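Extracellular ligand-binding receptor (PDB 4Q6B) probably serves as the substrate-binding component of an ABC transporter for amino acids, and holds leucine in the cleft between its two lobes. Local coordinates at residues 198-212 and 222-234. Numbering follows the deposited sequence. Where two conformers were deposited one is given.
Sequences MDGIFIAKTATGGGT and GIEVPLIAGNSWD. With LEU (leucine), chain B; EDO (1,2-ethanediol), chain G.
Ile201 and Phe202 of strand 200-204 lie opposite Leu227 and Ile228 of the parallel strand 227-229, the axes 4.7 Å apart and inclined by 26°. Three backbone bonds join them: Ile201 N to Pro226 O, Ile228 N to Ile201 O, and Ile203 N to Ile228 O. On one face of the sheet Ile201 and Leu227 lie side by side, Ile201 CB 3.9 Å from Leu227 CD2, and Phe214 and Leu215 of helix 207-221 pack onto this layer. On the other face Ile228 CG2 meets the rim of the Phe202 ring in its plane, 3.8 Å from Phe202 CD1, while Phe162 stacks on that ring.

Past the strands the main anchor is Trp233, slotted between the start of helix 207-221 and the sheet. Its NE1 donates to Lys205 O at 3.0 Å, close to the ring plane and in the carbonyl plane, which fixes the turn of the indole. Ala207 CB sits squarely over one face, 3.9 Å from the centroid of the five-membered ring of Trp233, a CH-pi contact; Ala229 CB lies against the opposite face, toward the rim. The far edge of the indole abuts the backbone of Gly211, with Trp233 CH2 3.1 Å from Gly211 O. Ser232, its OG turned between backbone N and carbonyl carbon (chi1 55°), accepts a 3.3 Å bond from Ala207 N in the first turn of the helix. A water bridges Ile203 O and Gly230 N where the strands part.

This is a right-handed beta-alpha-beta crossover of a periplasmic-binding-protein lobe. The 3-10 turn after its second strand contributes Asn231 and Ser232 to the leucine pocket: Asn231 OD1 takes a 3.0 Å bond from the amino N of the bound leucine, and Ser232 CB approaches the ligand's side chain.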
loop_
_atom_site.group_PDB
_atom_site.type_symbol
_atom_site.label_atom_id
_atom_site.label_comp_id
_atom_site.label_asym_id
_atom_site.label_seq_id
_atom_site.Cartn_x
_atom_site.Cartn_y
_atom_site.Cartn_z
HETATM N N MSE A 198 8.122 26.506 -12.209
HETATM C CA MSE A 198 7.977 25.147 -11.720
HETATM C C MSE A 198 9.265 24.511 -11.285
HETATM O O MSE A 198 10.272 24.617 -11.981
HETATM C CB MSE A 198 7.373 24.228 -12.799
HETATM C CG MSE A 198 7.389 22.744 -12.405
HETATM SE SE MSE A 198 6.764 21.619 -13.926
HETATM C CE MSE A 198 8.270 21.876 -15.153
ATOM N N ASP A 199 9.229 23.801 -10.144
ATOM C CA ASP A 199 10.435 23.095 -9.688
ATOM C C ASP A 199 10.227 21.617 -9.412
ATOM O O ASP A 199 11.142 20.930 -8.955
ATOM C CB ASP A 199 11.078 23.799 -8.475
ATOM C CG ASP A 199 10.145 23.920 -7.289
ATOM O OD1 ASP A 199 10.196 24.983 -6.603
ATOM O OD2 ASP A 199 9.385 22.968 -6.987
ATOM N N GLY A 200 9.029 21.108 -9.673
ATOM C CA GLY A 200 8.777 19.690 -9.473
ATOM C C GLY A 200 7.385 19.336 -9.917
ATOM O O GLY A 200 6.500 20.205 -9.964
ATOM N N ILE A 201 7.180 18.055 -10.209
ATOM C CA ILE A 201 5.862 17.518 -10.566
ATOM C C ILE A 201 5.485 16.358 -9.661
ATOM O O ILE A 201 6.274 15.393 -9.505
ATOM C CB ILE A 201 5.832 17.033 -12.029
ATOM C CG1 ILE A 201 6.131 18.187 -12.952
ATOM C CG2 ILE A 201 4.446 16.485 -12.386
ATOM C CD1 ILE A 201 6.479 17.779 -14.419
ATOM N N PHE A 202 4.287 16.443 -9.079
ATOM C CA PHE A 202 3.714 15.318 -8.357
ATOM C C PHE A 202 2.713 14.604 -9.271
ATOM O O PHE A 202 1.771 15.199 -9.783
ATOM C CB PHE A 202 3.000 15.799 -7.117
ATOM C CG PHE A 202 2.410 14.689 -6.317
ATOM C CD1 PHE A 202 3.204 13.725 -5.759
ATOM C CD2 PHE A 202 1.032 14.575 -6.209
ATOM C CE1 PHE A 202 2.647 12.660 -5.048
ATOM C CE2 PHE A 202 0.457 13.520 -5.485
ATOM C CZ PHE A 202 1.271 12.559 -4.912
ATOM N N ILE A 203 2.944 13.316 -9.467
ATOM C CA ILE A 203 2.104 12.501 -10.311
ATOM C C ILE A 203 1.136 11.709 -9.430
ATOM O O ILE A 203 1.523 10.782 -8.747
ATOM C CB ILE A 203 2.971 11.532 -11.119
ATOM C CG1 ILE A 203 4.027 12.309 -11.914
ATOM C CG2 ILE A 203 2.119 10.667 -12.030
ATOM C CD1 ILE A 203 5.171 11.465 -12.433
ATOM N N ALA A 204 -0.133 12.073 -9.512
ATOM C CA ALA A 204 -1.191 11.470 -8.724
ATOM C C ALA A 204 -1.975 10.551 -9.644
ATOM O O ALA A 204 -3.189 10.534 -9.659
ATOM C CB ALA A 204 -2.085 12.523 -8.118
ATOM N N LYS A 205 -1.233 9.878 -10.492
ATOM C CA LYS A 205 -1.741 8.873 -11.380
ATOM C C LYS A 205 -0.993 7.608 -11.018
ATOM O O LYS A 205 0.185 7.653 -10.707
ATOM C CB LYS A 205 -1.413 9.237 -12.825
ATOM C CG LYS A 205 -2.396 10.156 -13.513
ATOM C CD LYS A 205 -2.470 9.847 -15.005
ATOM C CE LYS A 205 -3.908 9.817 -15.486
ATOM N NZ LYS A 205 -4.335 11.058 -16.198
ATOM N N THR A 206 -1.676 6.478 -11.047
ATOM C CA THR A 206 -1.022 5.202 -10.812
ATOM C C THR A 206 -0.102 4.862 -11.978
ATOM O O THR A 206 -0.270 5.380 -13.062
ATOM C CB THR A 206 -2.034 4.062 -10.643
ATOM O OG1 THR A 206 -2.767 3.902 -11.855
ATOM C CG2 THR A 206 -2.987 4.375 -9.532
ATOM N N ALA A 207 0.893 4.027 -11.719
ATOM C CA ALA A 207 1.885 3.691 -12.719
ATOM C C ALA A 207 1.248 2.994 -13.908
ATOM O O ALA A 207 1.533 3.342 -15.037
ATOM C CB ALA A 207 2.959 2.809 -12.115
ATOM N N THR A 208 0.357 2.043 -13.638
ATOM C CA THR A 208 -0.371 1.381 -14.737
ATOM C C THR A 208 -1.536 2.205 -15.290
ATOM O O THR A 208 -2.083 1.865 -16.333
ATOM C CB THR A 208 -0.904 -0.024 -14.372
ATOM O OG1 THR A 208 -1.792 0.072 -13.245
ATOM C CG2 THR A 208 0.240 -0.962 -14.062
ATOM N N GLY A 209 -1.916 3.284 -14.609
ATOM C CA GLY A 209 -3.053 4.077 -15.064
ATOM C C GLY A 209 -2.623 5.331 -15.816
ATOM O O GLY A 209 -3.173 6.412 -15.595
ATOM N N GLY A 210 -1.622 5.201 -16.683
ATOM C CA GLY A 210 -1.134 6.358 -17.417
ATOM C C GLY A 210 0.088 7.032 -16.855
ATOM O O GLY A 210 0.629 7.966 -17.455
ATOM N N GLY A 211 0.542 6.585 -15.695
ATOM C CA GLY A 211 1.693 7.203 -15.075
ATOM C C GLY A 211 2.986 6.963 -15.842
ATOM O O GLY A 211 3.759 7.881 -16.079
ATOM N N THR A 212 3.239 5.726 -16.231
ATOM C CA THR A 212 4.520 5.411 -16.853
ATOM C C THR A 212 4.652 6.095 -18.214
ATOM O O THR A 212 5.743 6.584 -18.576
ATOM C CB THR A 212 4.699 3.898 -17.007
ATOM O OG1 THR A 212 3.549 3.347 -17.654
ATOM C CG2 THR A 212 4.838 3.259 -15.651
ATOM N N GLY A 222 11.949 16.642 -22.549
ATOM C CA GLY A 222 13.121 17.213 -21.901
ATOM C C GLY A 222 12.823 17.843 -20.556
ATOM O O GLY A 222 13.568 18.707 -20.087
ATOM N N ILE A 223 11.752 17.399 -19.906
ATOM C CA ILE A 223 11.398 17.976 -18.629
ATOM C C ILE A 223 12.455 17.625 -17.588
ATOM O O ILE A 223 12.790 16.446 -17.381
ATOM C CB ILE A 223 9.993 17.513 -18.191
ATOM C CG1 ILE A 223 8.962 18.076 -19.170
ATOM C CG2 ILE A 223 9.713 17.934 -16.754
ATOM C CD1 ILE A 223 7.542 17.746 -18.827
ATOM N N GLU A 224 13.005 18.653 -16.942
ATOM C CA GLU A 224 14.222 18.465 -16.156
ATOM C C GLU A 224 13.929 18.253 -14.659
ATOM O O GLU A 224 14.725 17.642 -13.924
ATOM C CB GLU A 224 15.149 19.682 -16.376
ATOM C CG GLU A 224 16.558 19.531 -15.825
ATOM C CD GLU A 224 17.449 18.702 -16.741
ATOM O OE1 GLU A 224 17.964 17.648 -16.276
ATOM O OE2 GLU A 224 17.622 19.097 -17.924
ATOM N N VAL A 225 12.768 18.735 -14.215
ATOM C CA VAL A 225 12.499 18.851 -12.789
ATOM C C VAL A 225 12.195 17.518 -12.119
ATOM O O VAL A 225 11.831 16.560 -12.806
ATOM C CB VAL A 225 11.316 19.786 -12.548
ATOM C CG1 VAL A 225 11.622 21.151 -13.231
ATOM C CG2 VAL A 225 10.034 19.188 -13.122
ATOM N N PRO A 226 12.394 17.436 -10.786
ATOM C CA PRO A 226 12.105 16.161 -10.116
ATOM C C PRO A 226 10.678 15.692 -10.288
ATOM O O PRO A 226 9.754 16.505 -10.280
ATOM C CB PRO A 226 12.316 16.497 -8.644
ATOM C CG PRO A 226 13.470 17.494 -8.675
ATOM C CD PRO A 226 13.157 18.353 -9.907
ATOM N N LEU A 227 10.505 14.370 -10.429
ATOM C CA LEU A 227 9.186 13.750 -10.536
ATOM C C LEU A 227 8.964 12.952 -9.248
ATOM O O LEU A 227 9.898 12.296 -8.740
ATOM C CB LEU A 227 9.095 12.816 -11.761
ATOM C CG LEU A 227 9.518 13.426 -13.107
ATOM C CD1 LEU A 227 9.258 12.427 -14.209
ATOM C CD2 LEU A 227 8.713 14.703 -13.372
ATOM N N ILE A 228 7.745 13.051 -8.722
ATOM C CA ILE A 228 7.384 12.405 -7.449
ATOM C C ILE A 228 6.082 11.667 -7.639
ATOM O O ILE A 228 5.164 12.169 -8.324
ATOM C CB ILE A 228 7.220 13.484 -6.324
ATOM C CG1 ILE A 228 8.527 14.246 -6.119
ATOM C CG2 ILE A 228 6.811 12.825 -4.995
ATOM C CD1 ILE A 228 8.548 15.630 -6.724
ATOM N N ALA A 229 5.970 10.473 -7.047
ATOM C CA ALA A 229 4.754 9.664 -7.197
ATOM C C ALA A 229 4.494 8.839 -5.934
ATOM O O ALA A 229 5.344 8.765 -5.034
ATOM C CB ALA A 229 4.880 8.756 -8.415
ATOM N N GLY A 230 3.339 8.177 -5.886
ATOM C CA GLY A 230 2.974 7.394 -4.726
ATOM C C GLY A 230 3.150 5.908 -4.856
ATOM O O GLY A 230 3.929 5.444 -5.685
ATOM N N ASN A 231 2.435 5.117 -4.056
ATOM C CA ASN A 231 2.858 3.737 -3.863
ATOM C C ASN A 231 2.721 2.740 -5.023
ATOM O O ASN A 231 3.364 1.667 -4.981
ATOM C CB ASN A 231 2.189 3.144 -2.612
ATOM C CG ASN A 231 0.997 2.285 -2.955
ATOM O OD1 ASN A 231 -0.025 2.784 -3.416
ATOM N ND2 ASN A 231 1.131 0.988 -2.766
ATOM N N SER A 232 1.882 3.027 -6.027
ATOM C CA SER A 232 1.759 2.077 -7.131
ATOM C C SER A 232 3.053 2.017 -7.959
ATOM O O SER A 232 3.231 1.134 -8.817
ATOM C CB SER A 232 0.583 2.461 -8.045
ATOM O OG SER A 232 0.741 3.795 -8.475
ATOM N N TRP A 233 3.941 2.961 -7.701
ATOM C CA TRP A 233 5.194 3.077 -8.455
ATOM C C TRP A 233 6.313 2.228 -7.831
ATOM O O TRP A 233 7.385 2.080 -8.428
ATOM C CB TRP A 233 5.605 4.532 -8.569
ATOM C CG TRP A 233 4.660 5.337 -9.435
ATOM C CD1 TRP A 233 3.398 5.759 -9.115
ATOM C CD2 TRP A 233 4.938 5.855 -10.733
ATOM N NE1 TRP A 233 2.861 6.487 -10.157
ATOM C CE2 TRP A 233 3.791 6.557 -11.162
ATOM C CE3 TRP A 233 6.033 5.759 -11.593
ATOM C CZ2 TRP A 233 3.726 7.194 -12.413
ATOM C CZ3 TRP A 233 5.958 6.377 -12.829
ATOM C CH2 TRP A 233 4.806 7.085 -13.222
ATOM N N ASP A 234 6.054 1.652 -6.654
ATOM C CA ASP A 234 6.983 0.689 -6.051
ATOM C C ASP A 234 7.018 -0.584 -6.910
ATOM O O ASP A 234 8.093 -1.082 -7.258
ATOM C CB ASP A 234 6.554 0.371 -4.614
ATOM C CG ASP A 234 7.708 -0.135 -3.743
ATOM O OD1 ASP A 234 8.620 -0.820 -4.268
ATOM O OD2 ASP A 234 7.688 0.156 -2.525
HETATM N N LEU B . -2.642 1.241 -3.651
HETATM C CA LEU B . -3.441 0.721 -4.767
HETATM C C LEU B . -4.925 0.810 -4.453
HETATM O O LEU B . -5.765 0.508 -5.290
HETATM C CB LEU B . -3.044 -0.729 -5.044
HETATM C CG LEU B . -1.606 -0.619 -5.564
HETATM C CD1 LEU B . -0.705 -1.593 -4.865
HETATM C CD2 LEU B . -1.486 -0.744 -7.077
HETATM O OXT LEU B . -5.277 1.235 -3.343
HETATM C C1 EDO G . -1.233 7.408 -6.693
HETATM O O1 EDO G . -2.393 7.149 -7.507
HETATM C C2 EDO G . -0.719 6.132 -6.047
HETATM O O2 EDO G . 0.171 5.513 -6.932
HETATM O O HOH W 1 1.093 8.430 -7.683
#